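Local coordinates for protein putative sugar ABC transporter (Yersinia enterocolitica subsp. enterocolitica 8081, PDB 5ULB) that probably serves as the substrate-binding component of a sugar ABC transporter, holding a methylseleno analogue of methylthioribose between its two lobes, at residues Q242-M247 against V305-L310; A267-L272 against Y286-A291; A196-Y201 against Y221-E226; K137-K142 against I206-G211; D11-H16 against K275-E280. One frame throughout, in Å; residues are numbered along the deposited sequence.

Contact 1. Residues Q242-M247 against V305-L310; sequences QDLQLM and VNVSGL
Leu244 reaches from helix 241-248 onto the loop that carries Val305, and nearly all of the contact falls on its side chain. CD1 lies 3.4 Å from Val305 O and is close to the peptide that follows, so one methyl rests on backbone as much as on side chain. The same CD1 meets Val307 CG2 at 4.0 Å. CD2, the other branch, meets Leu310 CD2 tip to tip at 4.1 Å. With CG anti to the carbonyl carbon (chi1 -62°), the leucine fork spans both the start and the end of the 305-310 turn.

That turn is shaped from within. Asn306 OD1 accepts from Gly309 N at 2.9 Å in an Asx motif, and also from Ser308 OG at 2.8 Å, which stands above the carbonyl plane. Further out, Val307 N donates to Asn241 OD1, at the first residue of helix 241-248, and Leu298 of helix 295-299 packs on both Leu244 and Val305. At the exposed side a water accepts from Val305 N at 2.9 Å.

The late loop thus meets helix 241-248 by apolar contact, while its polar groups are partly met by its own Asx motif and by Asn241.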
# COMPACT_ATOMS: atom_id res chain seq x y z
N GLN A 242 -10.08 6.97 7.51
CA GLN A 242 -10.69 6.27 8.64
C GLN A 242 -9.74 6.14 9.81
O GLN A 242 -10.09 6.41 10.93
CB GLN A 242 -11.22 4.88 8.20
CG GLN A 242 -11.94 4.12 9.33
CD GLN A 242 -12.41 2.67 9.02
OE1 GLN A 242 -12.31 2.23 7.90
NE2 GLN A 242 -12.90 1.96 10.00
N ASP A 243 -8.51 5.74 9.52
CA ASP A 243 -7.57 5.50 10.64
C ASP A 243 -7.34 6.77 11.41
O ASP A 243 -7.20 6.74 12.63
CB ASP A 243 -6.17 5.01 10.07
CG ASP A 243 -6.20 3.86 9.24
OD1 ASP A 243 -7.17 3.09 9.16
OD2 ASP A 243 -5.13 3.63 8.53
N LEU A 244 -7.18 7.89 10.67
CA LEU A 244 -6.99 9.19 11.36
C LEU A 244 -8.16 9.50 12.27
O LEU A 244 -7.96 10.03 13.39
CB LEU A 244 -6.75 10.25 10.33
CG LEU A 244 -5.49 10.04 9.47
CD1 LEU A 244 -5.49 10.98 8.31
CD2 LEU A 244 -4.18 10.23 10.31
N GLN A 245 -9.38 9.29 11.82
CA GLN A 245 -10.56 9.46 12.71
C GLN A 245 -10.51 8.51 13.92
O GLN A 245 -10.81 8.92 15.02
CB GLN A 245 -11.86 9.26 11.90
CG GLN A 245 -12.19 10.33 10.85
CD GLN A 245 -12.58 11.69 11.48
OE1 GLN A 245 -11.71 12.47 11.93
NE2 GLN A 245 -13.91 11.95 11.63
N LEU A 246 -10.15 7.27 13.65
CA LEU A 246 -10.11 6.30 14.78
C LEU A 246 -9.04 6.69 15.81
O LEU A 246 -9.29 6.50 16.97
CB LEU A 246 -9.94 4.90 14.30
CG LEU A 246 -11.06 4.40 13.35
CD1 LEU A 246 -10.72 3.01 12.84
CD2 LEU A 246 -12.42 4.48 13.89
N MSE A 247 -7.88 7.19 15.39
CA MSE A 247 -6.88 7.64 16.36
C MSE A 247 -7.39 8.78 17.23
O MSE A 247 -6.98 8.86 18.35
CB MSE A 247 -5.53 7.89 15.57
CG MSE A 247 -4.84 6.66 14.85
SE MSE A 247 -3.37 6.94 13.51
CE MSE A 247 -2.70 8.81 13.92
N VAL A 305 -8.65 15.44 10.46
CA VAL A 305 -7.62 15.59 9.45
C VAL A 305 -7.75 14.39 8.47
O VAL A 305 -7.94 13.24 8.91
CB VAL A 305 -6.26 15.49 10.10
CG1 VAL A 305 -5.08 15.67 9.07
CG2 VAL A 305 -6.18 16.42 11.25
N ASN A 306 -7.73 14.66 7.16
CA ASN A 306 -7.65 13.61 6.17
C ASN A 306 -6.21 13.39 5.72
O ASN A 306 -5.31 14.13 6.06
CB ASN A 306 -8.60 13.90 5.00
CG ASN A 306 -8.39 15.18 4.38
OD1 ASN A 306 -7.25 15.70 4.30
ND2 ASN A 306 -9.55 15.66 3.69
N VAL A 307 -6.00 12.35 4.96
CA VAL A 307 -4.62 12.02 4.51
C VAL A 307 -4.02 13.16 3.75
O VAL A 307 -2.87 13.48 3.95
CB VAL A 307 -4.62 10.69 3.73
CG1 VAL A 307 -3.28 10.36 3.14
CG2 VAL A 307 -5.08 9.56 4.57
N SER A 308 -4.74 13.84 2.88
CA SER A 308 -4.22 14.98 2.08
C SER A 308 -3.73 16.09 3.05
O SER A 308 -2.64 16.67 2.83
CB SER A 308 -5.29 15.46 1.02
OG SER A 308 -6.56 15.64 1.61
N GLY A 309 -4.46 16.27 4.12
CA GLY A 309 -4.16 17.25 5.12
C GLY A 309 -2.92 17.01 5.99
O GLY A 309 -2.50 17.88 6.76
N LEU A 310 -2.46 15.80 5.98
CA LEU A 310 -1.30 15.43 6.80
C LEU A 310 -0.04 16.26 6.41
O LEU A 310 0.83 16.46 7.22
CB LEU A 310 -0.95 13.97 6.70
CG LEU A 310 -1.85 13.03 7.39
CD1 LEU A 310 -1.48 11.56 7.05
CD2 LEU A 310 -1.87 13.28 8.93
O HOH W 1 -9.23 12.80 11.54

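Contact 2. Residues A267-L272 against Y286-A291; sequences AVNLRL and YEFRAA
Asn269 ND2, which lies at the edge of the Phe288 ring and near its plane, is gripped by two acceptors: Ile265 O, one turn back in its own helix, and Thr120 OG1 of strand 118-122. Its partner oxygen, OD1, accepts from Ser104 OG, so the buried amide is held at both ends and its rotation is fixed. Phe288 CZ comes to 4.1 Å from ND2, the amide and ring planes standing 35° apart.

Val268 makes the main apolar contact. Its CB approaches the rim of the Phe288 ring in plane, at 3.7 Å from CE1, and CG1 sits 3.7 Å from CZ; the valine and phenylalanine side chains run alongside one another, antiparallel. CG1, anti to the backbone N (chi1 162°), also reaches Tyr286 CE2 at 4.1 Å and so touches both rings. Two residues apart on the strand, these rings are themselves in contact: Tyr286 CE2 stands over one face of Phe288, displaced to the ring's periphery, while Phe288 CE1 lies in plane at the edge of the tyrosine. Tyr286 OH is hydrogen-bonded to Asp322 OD2, and Phe323 meets its ring edge-to-face.

Helix 262-278 runs nearly antiparallel to the strand, with 160° between the short axes, which pass 11.3 Å apart. This is the helix-on-sheet layering of an alpha/beta lobe. The helix lies against strand 285-294, consistent with a type I periplasmic binding protein, in which this strand stands between the strands of the two lobes.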
# COMPACT_ATOMS: atom_id res chain seq x y z
N ALA A 267 0.49 7.21 -8.12
CA ALA A 267 0.99 8.24 -9.04
C ALA A 267 2.38 7.88 -9.56
O ALA A 267 2.63 8.11 -10.75
CB ALA A 267 0.97 9.55 -8.35
N VAL A 268 3.30 7.48 -8.65
CA VAL A 268 4.64 7.20 -9.12
C VAL A 268 4.65 6.06 -10.09
O VAL A 268 5.47 6.09 -11.05
CB VAL A 268 5.54 7.06 -7.89
CG1 VAL A 268 6.83 6.35 -8.24
CG2 VAL A 268 5.77 8.42 -7.23
N ASN A 269 3.90 4.99 -9.83
CA ASN A 269 3.85 3.93 -10.86
C ASN A 269 3.36 4.44 -12.19
O ASN A 269 3.90 4.00 -13.22
CB ASN A 269 3.03 2.74 -10.30
CG ASN A 269 3.87 1.84 -9.40
OD1 ASN A 269 4.51 0.90 -9.94
ND2 ASN A 269 3.98 2.10 -8.10
N LEU A 270 2.41 5.33 -12.22
CA LEU A 270 1.98 5.95 -13.48
C LEU A 270 3.12 6.72 -14.10
O LEU A 270 3.33 6.65 -15.30
CB LEU A 270 0.68 6.76 -13.24
CG LEU A 270 -0.09 7.19 -14.46
CD1 LEU A 270 0.53 8.37 -15.18
CD2 LEU A 270 -0.48 6.09 -15.37
N ARG A 271 3.80 7.57 -13.31
CA ARG A 271 4.93 8.36 -13.82
C ARG A 271 5.95 7.44 -14.50
O ARG A 271 6.51 7.75 -15.56
CB ARG A 271 5.62 9.15 -12.70
CG ARG A 271 4.78 10.19 -12.07
CD ARG A 271 5.60 10.89 -10.97
NE ARG A 271 4.76 11.73 -10.15
CZ ARG A 271 5.17 12.34 -9.03
NH1 ARG A 271 6.39 12.20 -8.62
NH2 ARG A 271 4.36 13.10 -8.36
N LEU A 272 6.27 6.31 -13.86
CA LEU A 272 7.21 5.35 -14.42
C LEU A 272 6.78 4.79 -15.78
O LEU A 272 7.55 4.73 -16.68
CB LEU A 272 7.51 4.22 -13.40
CG LEU A 272 8.38 4.66 -12.20
CD1 LEU A 272 8.19 3.68 -11.05
CD2 LEU A 272 9.82 4.69 -12.67
N TYR A 286 12.60 0.64 -7.33
CA TYR A 286 12.39 1.87 -6.61
C TYR A 286 11.63 1.57 -5.29
O TYR A 286 10.67 0.78 -5.25
CB TYR A 286 11.52 2.88 -7.43
CG TYR A 286 11.21 4.18 -6.78
CD1 TYR A 286 12.19 5.17 -6.64
CD2 TYR A 286 9.98 4.43 -6.12
CE1 TYR A 286 11.94 6.35 -6.03
CE2 TYR A 286 9.80 5.59 -5.50
CZ TYR A 286 10.74 6.58 -5.48
OH TYR A 286 10.46 7.75 -4.85
N GLU A 287 12.08 2.23 -4.22
CA GLU A 287 11.51 2.02 -2.90
C GLU A 287 10.91 3.31 -2.34
O GLU A 287 11.58 4.36 -2.33
CB GLU A 287 12.58 1.51 -1.94
CG GLU A 287 12.09 1.06 -0.63
CD GLU A 287 13.18 0.40 0.23
OE1 GLU A 287 13.93 1.13 0.87
OE2 GLU A 287 13.17 -0.85 0.25
N PHE A 288 9.67 3.26 -1.82
CA PHE A 288 9.07 4.39 -1.21
C PHE A 288 9.47 4.48 0.26
O PHE A 288 9.58 3.48 0.91
CB PHE A 288 7.51 4.25 -1.26
CG PHE A 288 6.99 4.24 -2.66
CD1 PHE A 288 6.67 5.41 -3.30
CD2 PHE A 288 6.78 3.08 -3.35
CE1 PHE A 288 6.20 5.42 -4.62
CE2 PHE A 288 6.30 3.04 -4.70
CZ PHE A 288 6.05 4.24 -5.33
N ARG A 289 9.54 5.68 0.77
CA ARG A 289 9.86 5.94 2.22
C ARG A 289 8.62 6.29 3.00
O ARG A 289 7.80 7.14 2.55
CB ARG A 289 10.90 7.12 2.31
CG ARG A 289 12.23 6.74 1.72
CD ARG A 289 13.39 7.65 2.11
NE ARG A 289 14.38 7.47 1.03
CZ ARG A 289 14.40 8.27 0.00
NH1 ARG A 289 13.55 9.26 0.07
NH2 ARG A 289 15.23 8.13 -0.98
N ALA A 290 8.57 5.80 4.22
CA ALA A 290 7.35 6.03 5.06
C ALA A 290 7.62 7.02 6.14
O ALA A 290 8.79 7.39 6.43
CB ALA A 290 6.89 4.79 5.71
N ALA A 291 6.56 7.53 6.74
CA ALA A 291 6.57 8.36 7.89
C ALA A 291 5.85 7.66 9.03
O ALA A 291 4.92 6.89 8.81
CB ALA A 291 5.88 9.71 7.61

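Contact 3. Residues A196-Y201 against Y221-E226; sequences AVLAKY and YKALQE
Leu198 meets Ala223 and Leu224 without any ring or amide between them; the flat groups of the second helix are turned to other neighbours. There Gln225 NE2 donates to Tyr221 OH at 2.9 Å, the hydroxyl lying 15° out of the amide plane. Glu249 is a further partner of that hydroxyl, and Ala250 O takes another bond from the amide.

Across the contact both branches of Leu198 are used. CD1 rests 4.0 Å from Ala223 O and 4.3 Å from Ala223 CB, so it lies against the backbone of the second helix, and like CD2 it also touches the CD2 methyl of Leu224. Leu198 CD2 is 4.1 Å from Leu224 CD2, the two leucine side chains lying crosswise. It is the far end of Leu224, rather than its CB, that comes near. At the exposed surface Lys222 NZ bridges to Glu226 OE2 at 2.8 Å, one turn along, on the syn side of the carboxylate.

Helices 186-200 and 214-226 thus pack side by side near their C-terminal ends. Leu224 continues onto Leu234 of strand 233-237, Leu198 onto Ile232 just before it, and Val197 onto strand 173-179, which seats both helices on the sheet of this lobe.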
# COMPACT_ATOMS: atom_id res chain seq x y z
N ALA A 196 -13.26 -13.34 18.89
CA ALA A 196 -13.11 -14.65 19.46
C ALA A 196 -11.75 -14.81 20.18
O ALA A 196 -11.69 -15.49 21.22
CB ALA A 196 -13.25 -15.72 18.36
N VAL A 197 -10.68 -14.17 19.68
CA VAL A 197 -9.37 -14.24 20.34
C VAL A 197 -9.49 -13.50 21.70
O VAL A 197 -8.93 -13.96 22.72
CB VAL A 197 -8.28 -13.66 19.45
CG1 VAL A 197 -6.99 -13.71 20.20
CG2 VAL A 197 -8.10 -14.58 18.32
N LEU A 198 -10.21 -12.38 21.74
CA LEU A 198 -10.42 -11.64 22.98
C LEU A 198 -11.14 -12.50 24.04
O LEU A 198 -10.92 -12.39 25.27
CB LEU A 198 -11.20 -10.40 22.73
CG LEU A 198 -10.52 -9.32 21.88
CD1 LEU A 198 -11.47 -8.18 21.59
CD2 LEU A 198 -9.30 -8.73 22.60
N ALA A 199 -12.01 -13.38 23.55
CA ALA A 199 -12.72 -14.28 24.49
C ALA A 199 -11.86 -15.38 25.04
O ALA A 199 -12.08 -15.86 26.16
CB ALA A 199 -13.91 -14.86 23.77
N LYS A 200 -10.86 -15.81 24.26
CA LYS A 200 -9.91 -16.82 24.72
C LYS A 200 -8.87 -16.26 25.70
O LYS A 200 -8.40 -17.03 26.58
CB LYS A 200 -9.16 -17.45 23.53
CG LYS A 200 -9.98 -18.34 22.69
CD LYS A 200 -9.22 -19.16 21.64
CE LYS A 200 -8.34 -18.32 20.79
NZ LYS A 200 -7.70 -19.23 19.82
N TYR A 201 -8.60 -14.95 25.59
CA TYR A 201 -7.55 -14.31 26.42
C TYR A 201 -8.16 -13.06 27.05
O TYR A 201 -8.13 -11.96 26.47
CB TYR A 201 -6.40 -13.92 25.47
CG TYR A 201 -5.68 -15.03 24.82
CD1 TYR A 201 -4.86 -15.85 25.55
CD2 TYR A 201 -5.87 -15.33 23.49
CE1 TYR A 201 -4.20 -16.93 24.93
CE2 TYR A 201 -5.17 -16.34 22.85
CZ TYR A 201 -4.41 -17.17 23.58
OH TYR A 201 -3.68 -18.19 22.96
N TYR A 221 -9.68 -2.67 15.77
CA TYR A 221 -10.15 -1.50 16.49
C TYR A 221 -11.64 -1.60 16.89
O TYR A 221 -12.04 -1.39 18.01
CB TYR A 221 -9.90 -0.23 15.68
CG TYR A 221 -10.33 1.02 16.38
CD1 TYR A 221 -11.68 1.47 16.32
CD2 TYR A 221 -9.47 1.76 17.16
CE1 TYR A 221 -12.13 2.55 17.00
CE2 TYR A 221 -9.92 2.91 17.80
CZ TYR A 221 -11.26 3.29 17.75
OH TYR A 221 -11.64 4.36 18.44
N LYS A 222 -12.43 -1.98 15.85
CA LYS A 222 -13.89 -2.19 16.15
C LYS A 222 -14.08 -3.24 17.18
O LYS A 222 -14.89 -3.05 18.10
CB LYS A 222 -14.56 -2.58 14.84
CG LYS A 222 -16.09 -2.79 14.95
CD LYS A 222 -16.67 -3.27 13.54
CE LYS A 222 -18.08 -3.92 13.63
NZ LYS A 222 -18.83 -2.74 13.77
N ALA A 223 -13.37 -4.35 17.10
CA ALA A 223 -13.53 -5.37 18.10
C ALA A 223 -13.12 -4.85 19.48
O ALA A 223 -13.79 -5.17 20.49
CB ALA A 223 -12.70 -6.61 17.78
N LEU A 224 -12.04 -4.10 19.56
CA LEU A 224 -11.63 -3.59 20.91
C LEU A 224 -12.69 -2.70 21.50
O LEU A 224 -13.01 -2.74 22.69
CB LEU A 224 -10.27 -2.85 20.86
CG LEU A 224 -9.06 -3.69 20.41
CD1 LEU A 224 -7.81 -2.86 20.53
CD2 LEU A 224 -8.91 -4.93 21.24
N GLN A 225 -13.24 -1.79 20.69
CA GLN A 225 -14.28 -0.89 21.20
C GLN A 225 -15.49 -1.66 21.62
O GLN A 225 -16.02 -1.48 22.71
CB GLN A 225 -14.61 0.14 20.15
CG GLN A 225 -13.56 1.28 20.03
CD GLN A 225 -13.43 2.28 21.21
OE1 GLN A 225 -14.09 2.13 22.21
NE2 GLN A 225 -12.65 3.36 21.01
N GLU A 226 -16.00 -2.54 20.73
CA GLU A 226 -17.30 -3.19 20.98
C GLU A 226 -17.23 -4.18 22.12
O GLU A 226 -18.24 -4.44 22.76
CB GLU A 226 -17.82 -3.83 19.70
CG GLU A 226 -18.21 -2.83 18.73
CD GLU A 226 -18.83 -3.30 17.46
OE1 GLU A 226 -18.90 -4.51 17.28
OE2 GLU A 226 -19.17 -2.41 16.55

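Contact 4. Residues K137-K142 against I206-G211; sequences KDFNGK and IDAIWG
Phe139, its CA 8.3 Å from that of Asp207, is the residue at which the chain leaves helix 124-138 and enters a type I' turn to Lys142, with Lys142 N bonded to Phe139 O. The phenyl ring drops from this corner onto the start of strand 208-211. CZ comes to 3.5 Å from Asp207 O, while CE1 on one side of it touches Asp207 CB at 3.7 Å and CE2 on the other touches Ala208 CB at 3.9 Å. The ring end therefore straddles the junction between two residues. A chi1 of -71° sets CG beside the backbone N and points the ring at the strand.

Asn140, at positive phi, is the C-prime residue of a Schellman motif: Asn140 N returns to Lys137 O and Gly141 N to Val136 O. The motif ends the helix and reverses the chain into strand 143-148, the neighbour of strand 208-211 in the parallel sheet of the Rossmann-like lobe. Asp207 crosses the ring obliquely, its carboxylate plane 39° from the phenyl plane, and OD2 accepts from Asn144 N in that adjoining strand. On the helix side Asp138 OD2 is bonded to Tyr235 OH of strand 233-237, and the Tyr235 side chain touches both Phe139 and Ala208.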
# COMPACT_ATOMS: atom_id res chain seq x y z
N LYS A 137 9.28 -0.90 22.31
CA LYS A 137 9.74 0.22 23.16
C LYS A 137 8.66 0.46 24.23
O LYS A 137 8.97 0.58 25.42
CB LYS A 137 9.87 1.44 22.31
CG LYS A 137 11.06 1.50 21.39
CD LYS A 137 11.10 2.83 20.57
CE LYS A 137 12.29 2.86 19.65
NZ LYS A 137 12.29 4.00 18.78
N ASP A 138 7.40 0.56 23.85
CA ASP A 138 6.31 0.95 24.78
C ASP A 138 6.12 -0.09 25.87
O ASP A 138 5.73 0.25 26.93
CB ASP A 138 5.04 1.13 24.04
CG ASP A 138 5.03 2.42 23.18
OD1 ASP A 138 5.97 3.26 23.24
OD2 ASP A 138 3.97 2.64 22.44
N PHE A 139 6.41 -1.38 25.58
CA PHE A 139 6.24 -2.45 26.53
C PHE A 139 7.57 -2.95 27.14
O PHE A 139 7.60 -3.97 27.85
CB PHE A 139 5.39 -3.57 25.92
CG PHE A 139 3.97 -3.18 25.77
CD1 PHE A 139 3.08 -3.38 26.79
CD2 PHE A 139 3.55 -2.55 24.66
CE1 PHE A 139 1.75 -2.95 26.67
CE2 PHE A 139 2.23 -2.13 24.56
CZ PHE A 139 1.32 -2.32 25.54
N ASN A 140 8.64 -2.25 26.83
CA ASN A 140 9.97 -2.71 27.35
C ASN A 140 10.28 -4.17 27.12
O ASN A 140 10.82 -4.90 27.94
CB ASN A 140 10.19 -2.44 28.85
CG ASN A 140 10.33 -0.99 29.24
OD1 ASN A 140 9.43 -0.18 29.06
ND2 ASN A 140 11.43 -0.69 29.91
N GLY A 141 9.97 -4.60 25.94
CA GLY A 141 10.35 -5.92 25.51
C GLY A 141 9.55 -7.03 26.13
O GLY A 141 9.88 -8.20 25.93
N LYS A 142 8.42 -6.71 26.80
CA LYS A 142 7.62 -7.77 27.46
C LYS A 142 6.14 -7.49 27.13
O LYS A 142 5.53 -6.56 27.65
CB LYS A 142 7.79 -7.71 28.99
CG LYS A 142 6.95 -8.85 29.65
CD LYS A 142 7.23 -8.81 31.16
CE LYS A 142 7.22 -10.15 31.85
NZ LYS A 142 5.80 -10.51 31.79
N ILE A 206 -3.72 -10.03 27.09
CA ILE A 206 -3.20 -9.48 25.82
C ILE A 206 -2.77 -8.04 26.16
O ILE A 206 -3.52 -7.27 26.73
CB ILE A 206 -4.29 -9.43 24.68
CG1 ILE A 206 -4.80 -10.80 24.40
CG2 ILE A 206 -3.69 -8.78 23.47
CD1 ILE A 206 -6.08 -10.75 23.54
N ASP A 207 -1.56 -7.71 25.70
CA ASP A 207 -1.07 -6.33 25.86
C ASP A 207 -1.21 -5.45 24.63
O ASP A 207 -1.50 -4.23 24.75
CB ASP A 207 0.43 -6.39 26.26
CG ASP A 207 0.63 -7.11 27.58
OD1 ASP A 207 -0.01 -6.65 28.53
OD2 ASP A 207 1.29 -8.18 27.61
N ALA A 208 -1.00 -6.03 23.42
CA ALA A 208 -0.95 -5.22 22.25
C ALA A 208 -1.30 -6.07 21.03
O ALA A 208 -1.17 -7.29 21.05
CB ALA A 208 0.43 -4.53 22.12
N ILE A 209 -1.63 -5.34 19.94
CA ILE A 209 -1.87 -5.94 18.64
C ILE A 209 -1.04 -5.22 17.59
O ILE A 209 -1.05 -3.98 17.55
CB ILE A 209 -3.40 -5.94 18.30
CG1 ILE A 209 -4.16 -6.70 19.34
CG2 ILE A 209 -3.65 -6.39 16.89
CD1 ILE A 209 -5.67 -6.64 19.17
N TRP A 210 -0.36 -6.01 16.76
CA TRP A 210 0.38 -5.43 15.61
C TRP A 210 -0.37 -5.75 14.35
O TRP A 210 -0.50 -6.92 13.98
CB TRP A 210 1.77 -5.99 15.55
CG TRP A 210 2.64 -5.47 14.42
CD1 TRP A 210 2.78 -4.15 14.08
CD2 TRP A 210 3.35 -6.23 13.47
NE1 TRP A 210 3.60 -4.05 13.00
CE2 TRP A 210 3.95 -5.30 12.61
CE3 TRP A 210 3.59 -7.57 13.26
CZ2 TRP A 210 4.78 -5.69 11.54
CZ3 TRP A 210 4.38 -7.94 12.25
CH2 TRP A 210 4.96 -7.00 11.39
N GLY A 211 -0.86 -4.66 13.69
CA GLY A 211 -1.58 -4.86 12.45
C GLY A 211 -0.70 -4.49 11.26
O GLY A 211 -0.25 -3.36 11.10

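Contact 5. Residues D11-H16 against K275-E280; sequences DAIAKH and KKIAGE
The helix end that meets Ala12 and Ile13 opens with Lys275, whose CB points away from them. NZ of this lysine forms a salt bridge to Glu280 OE1 at 2.9 Å, approaching from above the carboxylate plane. Lys276 serves its own surroundings, its NZ donating to Gly116 O and to the hydroxyls of Thr118 and Thr282. Ile277 makes the first contact across. Its carbonyl oxygen lies 3.5 Å from Ala12 CB, and its CG2, anti to the backbone N, meets Ile13 CG1 at 4.0 Å; the isoleucine side chains are roughly perpendicular. Ala278 follows, with CB 4.2 Å from Ile13 CD1. Ala278 O also takes a bond from a water 2.9 Å away, and that water accepts in turn from Ala12 N, so a single molecule bridges the two backbones. Gly279, at positive phi (86°), closes the helix in a Schellman motif, with Gly279 N bonded to Lys276 O and Glu280 N to Lys275 O. Glu280 accepts from Ser325 OG at OE1 and from Trp327 NE1 at OE2.

Short helix 11-14, braced along its length by a salt bridge from Lys15 to Asp11, lies against the C-terminal end of helix 262-278, with Trp327 of helix 327-335 touching both Ile13 and Ala278, and Ile277 touching Ala102 of strand 102-106.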
# COMPACT_ATOMS: atom_id res chain seq x y z
N ASP A 11 8.09 12.49 -28.53
CA ASP A 11 7.48 12.08 -29.74
C ASP A 11 6.56 10.89 -29.62
O ASP A 11 5.53 10.88 -30.31
CB ASP A 11 8.61 11.79 -30.74
CG ASP A 11 8.12 11.33 -32.09
OD1 ASP A 11 7.49 12.19 -32.77
OD2 ASP A 11 8.42 10.14 -32.44
N ALA A 12 6.94 9.84 -28.89
CA ALA A 12 6.13 8.65 -28.88
C ALA A 12 4.77 8.96 -28.27
O ALA A 12 3.79 8.32 -28.63
CB ALA A 12 6.79 7.53 -28.09
N ILE A 13 4.66 9.97 -27.38
CA ILE A 13 3.34 10.38 -26.84
C ILE A 13 2.66 11.32 -27.82
O ILE A 13 1.47 11.11 -28.16
CB ILE A 13 3.53 10.94 -25.45
CG1 ILE A 13 3.91 9.74 -24.49
CG2 ILE A 13 2.29 11.61 -24.90
CD1 ILE A 13 4.28 10.19 -23.12
N ALA A 14 3.40 12.28 -28.39
CA ALA A 14 2.84 13.24 -29.30
C ALA A 14 2.22 12.61 -30.57
O ALA A 14 1.16 13.04 -31.03
CB ALA A 14 3.89 14.29 -29.65
N LYS A 15 2.83 11.54 -31.07
CA LYS A 15 2.43 10.91 -32.36
C LYS A 15 1.41 9.79 -32.16
O LYS A 15 0.88 9.23 -33.11
CB LYS A 15 3.69 10.33 -33.02
CG LYS A 15 4.07 8.88 -32.56
CD LYS A 15 5.50 8.35 -32.88
CE LYS A 15 5.90 8.32 -34.35
NZ LYS A 15 7.40 8.31 -34.49
N HIS A 16 1.09 9.45 -30.93
CA HIS A 16 0.18 8.34 -30.66
C HIS A 16 -1.21 8.53 -31.24
O HIS A 16 -1.72 9.64 -31.14
CB HIS A 16 0.13 8.13 -29.15
CG HIS A 16 -0.50 6.84 -28.75
ND1 HIS A 16 -1.83 6.73 -28.45
CD2 HIS A 16 -0.00 5.60 -28.65
CE1 HIS A 16 -2.13 5.48 -28.13
NE2 HIS A 16 -1.03 4.76 -28.24
N LYS A 275 7.13 7.52 -18.45
CA LYS A 275 8.53 7.64 -18.92
C LYS A 275 8.87 6.47 -19.83
O LYS A 275 9.61 6.70 -20.81
CB LYS A 275 9.44 7.71 -17.70
CG LYS A 275 9.39 9.00 -16.95
CD LYS A 275 10.31 9.06 -15.74
CE LYS A 275 11.78 8.97 -16.07
NZ LYS A 275 12.28 10.15 -16.62
N LYS A 276 8.50 5.25 -19.47
CA LYS A 276 8.80 4.12 -20.34
C LYS A 276 8.18 4.29 -21.72
O LYS A 276 8.85 4.07 -22.74
CB LYS A 276 8.29 2.83 -19.72
CG LYS A 276 9.07 2.43 -18.42
CD LYS A 276 8.36 1.38 -17.63
CE LYS A 276 8.97 1.12 -16.23
NZ LYS A 276 10.37 0.66 -16.35
N ILE A 277 6.90 4.76 -21.78
CA ILE A 277 6.27 4.95 -23.10
C ILE A 277 7.04 6.00 -23.87
O ILE A 277 7.21 5.90 -25.07
CB ILE A 277 4.80 5.34 -22.87
CG1 ILE A 277 4.02 4.11 -22.36
CG2 ILE A 277 4.14 5.73 -24.18
CD1 ILE A 277 2.62 4.39 -21.80
N ALA A 278 7.50 7.06 -23.17
CA ALA A 278 8.26 8.14 -23.81
C ALA A 278 9.65 7.76 -24.23
O ALA A 278 10.31 8.55 -24.94
CB ALA A 278 8.33 9.29 -22.86
N GLY A 279 10.13 6.62 -23.77
CA GLY A 279 11.52 6.21 -24.13
C GLY A 279 12.61 6.77 -23.21
O GLY A 279 13.79 6.76 -23.60
N GLU A 280 12.25 7.21 -22.02
CA GLU A 280 13.17 7.76 -21.01
C GLU A 280 13.62 6.68 -20.05
O GLU A 280 12.83 5.79 -19.70
CB GLU A 280 12.52 8.91 -20.27
CG GLU A 280 12.28 10.15 -21.08
CD GLU A 280 11.69 11.31 -20.31
OE1 GLU A 280 11.25 11.19 -19.10
OE2 GLU A 280 11.77 12.40 -20.82
O HOH W 2 9.53 9.46 -27.54

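In the fold
Contacts 3 and 4 belong to one lobe and alternate along the chain, their centres about 16 Å apart. Their side chains touch, Leu198 CD2 lying 3.9 Å from Ile206 CD1. Contact 1 opens after both have closed; it adjoins contact 3 through Leu246 and Tyr221, and contact 2 is nested inside its loop. Contacts 2 and 5 share helix 262-278, contact 2 near the middle of the molecule and contact 5 at its far end, centres about 20 Å apart. Contacts 2 and 4 reach the same sheet. Contact 5 closes a loop enclosing contacts 3 and 4, so the chain leaves for the other lobe and returns, consistent with a sugar site between two lobes.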